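Local coordinates for HIT domain-containing protein (Leishmania major, PDB 3KSV) that is a zinc-binding member of the histidine triad (HIT) family, of unconfirmed function but probably a nucleotide-processing enzyme that works through a nucleotidylated histidine, at residues A[41-44]-A[45-49]; A[55-58]-A[59-63]. All coordinates share one frame; numbering follows the deposited sequence.

In the fold
The chain meets interaction 1 first, where it leaves strand 34-38: residues 41-49 fold over themselves in the loop that leads back into strand 48-52, the middle strand of the five-stranded antiparallel sheet. Beyond the far end of that strand, interaction 2 begins with His-55, a zinc ligand, and turns into helix 64-82. The two contacts thus follow in series, without nesting or crossing, on opposite sides of the chain's centre; the centres of interactions 1 and 2 lie about 23 Å apart. Interaction 1 joins the strand 34-38 to 48-52 connection to strand 109-114, interaction 2 joins the zinc site to the helix, and both touch the second subunit.

Interaction 1 of 2, residues A[41-44]-A[45-49]; sequences NPLS and RGHML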
# COMPACT_ATOMS: atom_id res chain seq x y z
N ASN A 41 7.74 -8.85 14.52
CA ASN A 41 9.10 -8.46 14.11
C ASN A 41 9.07 -7.06 13.50
O ASN A 41 9.34 -6.90 12.30
CB ASN A 41 9.67 -9.42 13.06
CG ASN A 41 9.90 -10.81 13.59
OD1 ASN A 41 9.47 -11.80 12.99
ND2 ASN A 41 10.61 -10.91 14.72
N PRO A 42 8.72 -6.05 14.31
CA PRO A 42 8.46 -4.69 13.82
C PRO A 42 9.72 -3.92 13.45
O PRO A 42 10.77 -4.18 14.02
CB PRO A 42 7.82 -4.03 15.04
CG PRO A 42 8.46 -4.67 16.19
CD PRO A 42 8.62 -6.11 15.79
N LEU A 43 9.59 -2.95 12.54
CA LEU A 43 10.66 -2.00 12.24
C LEU A 43 10.61 -0.80 13.17
O LEU A 43 11.57 -0.04 13.27
CB LEU A 43 10.54 -1.48 10.81
CG LEU A 43 10.63 -2.46 9.65
CD1 LEU A 43 10.57 -1.65 8.38
CD2 LEU A 43 11.88 -3.32 9.70
N SER A 44 9.46 -0.62 13.81
CA SER A 44 9.21 0.47 14.73
C SER A 44 8.06 0.05 15.64
O SER A 44 7.31 -0.87 15.32
CB SER A 44 8.84 1.73 13.96
OG SER A 44 7.69 1.50 13.18
N ARG A 45 7.95 0.73 16.77
CA ARG A 45 6.87 0.48 17.73
C ARG A 45 5.50 0.81 17.10
O ARG A 45 5.32 1.90 16.56
CB ARG A 45 7.15 1.32 18.99
CG ARG A 45 6.09 1.29 20.07
CD ARG A 45 5.99 -0.04 20.77
NE ARG A 45 4.80 -0.04 21.62
CZ ARG A 45 4.71 0.44 22.86
NH1 ARG A 45 5.77 0.96 23.50
NH2 ARG A 45 3.54 0.37 23.49
N GLY A 46 4.56 -0.14 17.15
CA GLY A 46 3.20 0.04 16.59
C GLY A 46 3.01 -0.43 15.15
O GLY A 46 1.94 -0.23 14.56
N HIS A 47 4.05 -1.01 14.57
CA HIS A 47 4.03 -1.65 13.24
C HIS A 47 2.99 -2.76 13.21
O HIS A 47 3.02 -3.70 14.03
CB HIS A 47 5.44 -2.21 12.94
CG HIS A 47 5.61 -2.87 11.60
ND1 HIS A 47 6.86 -3.21 11.11
CD2 HIS A 47 4.72 -3.29 10.66
CE1 HIS A 47 6.74 -3.79 9.94
NE2 HIS A 47 5.45 -3.86 9.64
N MET A 48 2.07 -2.65 12.25
CA MET A 48 0.99 -3.60 12.13
C MET A 48 0.85 -4.07 10.72
O MET A 48 1.48 -3.54 9.81
CB MET A 48 -0.32 -3.00 12.66
CG MET A 48 -0.91 -1.82 11.90
SD MET A 48 -2.55 -1.43 12.56
CE MET A 48 -3.40 -2.96 12.08
N LEU A 49 0.00 -5.09 10.57
CA LEU A 49 -0.24 -5.79 9.32
C LEU A 49 -1.74 -5.86 9.03
O LEU A 49 -2.54 -6.04 9.95
CB LEU A 49 0.31 -7.20 9.42
CG LEU A 49 1.80 -7.34 9.73
CD1 LEU A 49 2.12 -8.76 10.20
CD2 LEU A 49 2.65 -6.97 8.56
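Leu-43 and His-47 meet through a backbone-to-ring hydrogen bond: Leu-43 N donates to His-47 ND1 over 3.1 Å, nearly straight at 166°. The amide sits at the edge of the imidazole, only 5° out of its plane, with ND1 as the acceptor, so ND1 carries no proton. The ring is put there by His-47 CG standing anti to its own backbone N (chi1 -179°), which turns the imidazole back toward the Pro-42 to Leu-43 backbone. Pro-42 packs against the base of this side chain, its CB 3.7 Å from His-47 CB, while Pro-42 CA lies 3.5 Å from His-47 ND1. The side chain of Leu-43 passes obliquely alongside the ND1-CE1 edge of the ring, with CG 4.1 Å from both His-47 ND1 and His-47 CE1.

Next to this pair the chain reverses in a type II beta turn from Ser-44 to His-47, closed by a weak bond from His-47 N to Ser-44 O at 3.3 Å. Ser-44 O also touches His-47 CB, again at 3.3 Å. Gly-46 takes the third position of the turn with a positive phi, where a CB would jam against the carbonyl oxygen of Arg-45. Ser-44 OG turns out of the loop to bond Pro-113 O, and Arg-45 reaches the second subunit in a salt bridge with its Asp-138.

With ND1 occupied by the loop amide, the other ring nitrogen, His-47 NE2, bonds His-110 ND1, which fixes the ring's rotation from both ends. His-110 is the last histidine of the triad motif, and the His-47 side chain lies about 7 Å from that of His-108, the predicted nucleotidylated residue. The arrangement is consistent with a second-shell histidine held beside a HIT-family active site.

Interaction 2 of 2, residues A[55-58]-A[59-63]; sequences HASC and LHELG. With ZN (zinc ion), chain B.
Glu-61 N donates to Cys-58 O across 3.0 Å, the shortest and straightest hydrogen bond between residues 55-58 and 59-63. The donor stands well above the carbonyl plane, 51° out of it, as the tight winding of the 3-10 segment 59-61 brings it round. Leu-62 N repeats the same i to i+3 spacing one residue on, bonding Leu-59 O. Separately, at the start of the stretch, His-55 ND1 binds the zinc ion at 2.0 Å, in a site completed by Cys-13, Cys-16 and His-106.

The carboxylate of Glu-61 folds back over the start of the turn. With CG beside the backbone N (chi1 -72°) and the chain extended beyond it, OE1 reaches two successive amides, Cys-58 N at 3.3 Å and Ser-57 N at 3.4 Å; both bonds are weak and bent. A single oxygen therefore spans the entry to the 3-10 segment, and Ser-57 CB packs against this same OE1.

Apolar contacts lie around these bonds. Ala-56 CB points into the turn, touching Leu-62 CD1 at 3.9 Å and the base of Glu-61, with CB to CB 4.2 Å. Cys-58 SG approaches the His-60 ring obliquely, 4.9 Å from the centroid.

Outside the turn, Leu-59 N is held by Asn-96 OD1 of strand 89-96, and Ser-57 O by Gln-102. Tyr-90 and Arg-79 of the second subunit bond His-60 N and Leu-62 O. Ala-56 pairs by backbone with Val-107 beside the zinc ligand His-106, while Gly-63 forms the N-cap of helix 64-82. The turn thus connects His-55 of the zinc site, just past strand 48-52, to that long helix.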
# COMPACT_ATOMS: atom_id res chain seq x y z
N HIS A 55 -6.08 -16.80 0.78
CA HIS A 55 -4.66 -17.00 0.46
C HIS A 55 -4.38 -16.55 -0.98
O HIS A 55 -4.42 -17.35 -1.91
CB HIS A 55 -4.19 -18.45 0.66
CG HIS A 55 -2.71 -18.64 0.46
ND1 HIS A 55 -1.78 -18.37 1.43
CD2 HIS A 55 -2.01 -19.06 -0.63
CE1 HIS A 55 -0.57 -18.61 0.96
NE2 HIS A 55 -0.68 -19.04 -0.28
N ALA A 56 -4.11 -15.26 -1.14
CA ALA A 56 -3.58 -14.71 -2.40
C ALA A 56 -2.10 -14.47 -2.18
O ALA A 56 -1.72 -13.83 -1.21
CB ALA A 56 -4.27 -13.41 -2.75
N SER A 57 -1.25 -15.02 -3.04
CA SER A 57 0.19 -14.81 -2.87
C SER A 57 0.66 -13.37 -3.24
O SER A 57 1.58 -12.83 -2.62
CB SER A 57 0.96 -15.88 -3.66
OG SER A 57 2.31 -15.48 -3.85
N CYS A 58 0.02 -12.77 -4.25
CA CYS A 58 0.32 -11.41 -4.70
C CYS A 58 -0.99 -10.61 -4.87
O CYS A 58 -2.08 -11.18 -4.97
CB CYS A 58 1.11 -11.41 -6.03
SG CYS A 58 2.59 -12.52 -6.12
N LEU A 59 -0.88 -9.29 -4.90
CA LEU A 59 -2.05 -8.42 -4.88
C LEU A 59 -2.92 -8.63 -6.10
O LEU A 59 -4.15 -8.52 -6.02
CB LEU A 59 -1.64 -6.94 -4.76
CG LEU A 59 -2.77 -5.95 -4.50
CD1 LEU A 59 -3.51 -6.29 -3.21
CD2 LEU A 59 -2.24 -4.49 -4.46
N HIS A 60 -2.28 -8.97 -7.22
CA HIS A 60 -3.00 -9.19 -8.48
C HIS A 60 -3.83 -10.46 -8.49
O HIS A 60 -4.61 -10.67 -9.41
CB HIS A 60 -2.07 -9.13 -9.72
CG HIS A 60 -0.98 -10.16 -9.74
ND1 HIS A 60 -1.11 -11.37 -10.41
CD2 HIS A 60 0.27 -10.15 -9.23
CE1 HIS A 60 -0.00 -12.08 -10.26
NE2 HIS A 60 0.85 -11.36 -9.55
N GLU A 61 -3.66 -11.31 -7.47
CA GLU A 61 -4.45 -12.52 -7.36
C GLU A 61 -5.66 -12.33 -6.45
O GLU A 61 -6.49 -13.22 -6.33
CB GLU A 61 -3.57 -13.66 -6.84
CG GLU A 61 -2.56 -14.16 -7.87
CD GLU A 61 -1.73 -15.34 -7.37
OE1 GLU A 61 -0.98 -15.14 -6.38
OE2 GLU A 61 -1.81 -16.46 -7.95
N LEU A 62 -5.76 -11.15 -5.84
CA LEU A 62 -6.81 -10.87 -4.87
C LEU A 62 -8.13 -10.56 -5.60
O LEU A 62 -8.12 -9.89 -6.63
CB LEU A 62 -6.38 -9.66 -4.02
CG LEU A 62 -7.01 -9.41 -2.65
CD1 LEU A 62 -6.86 -10.63 -1.75
CD2 LEU A 62 -6.39 -8.18 -2.02
N GLY A 63 -9.25 -11.05 -5.07
CA GLY A 63 -10.57 -10.75 -5.65
C GLY A 63 -10.96 -9.30 -5.48
O GLY A 63 -10.53 -8.64 -4.54
ZN ZN B . -1.60 -17.87 3.35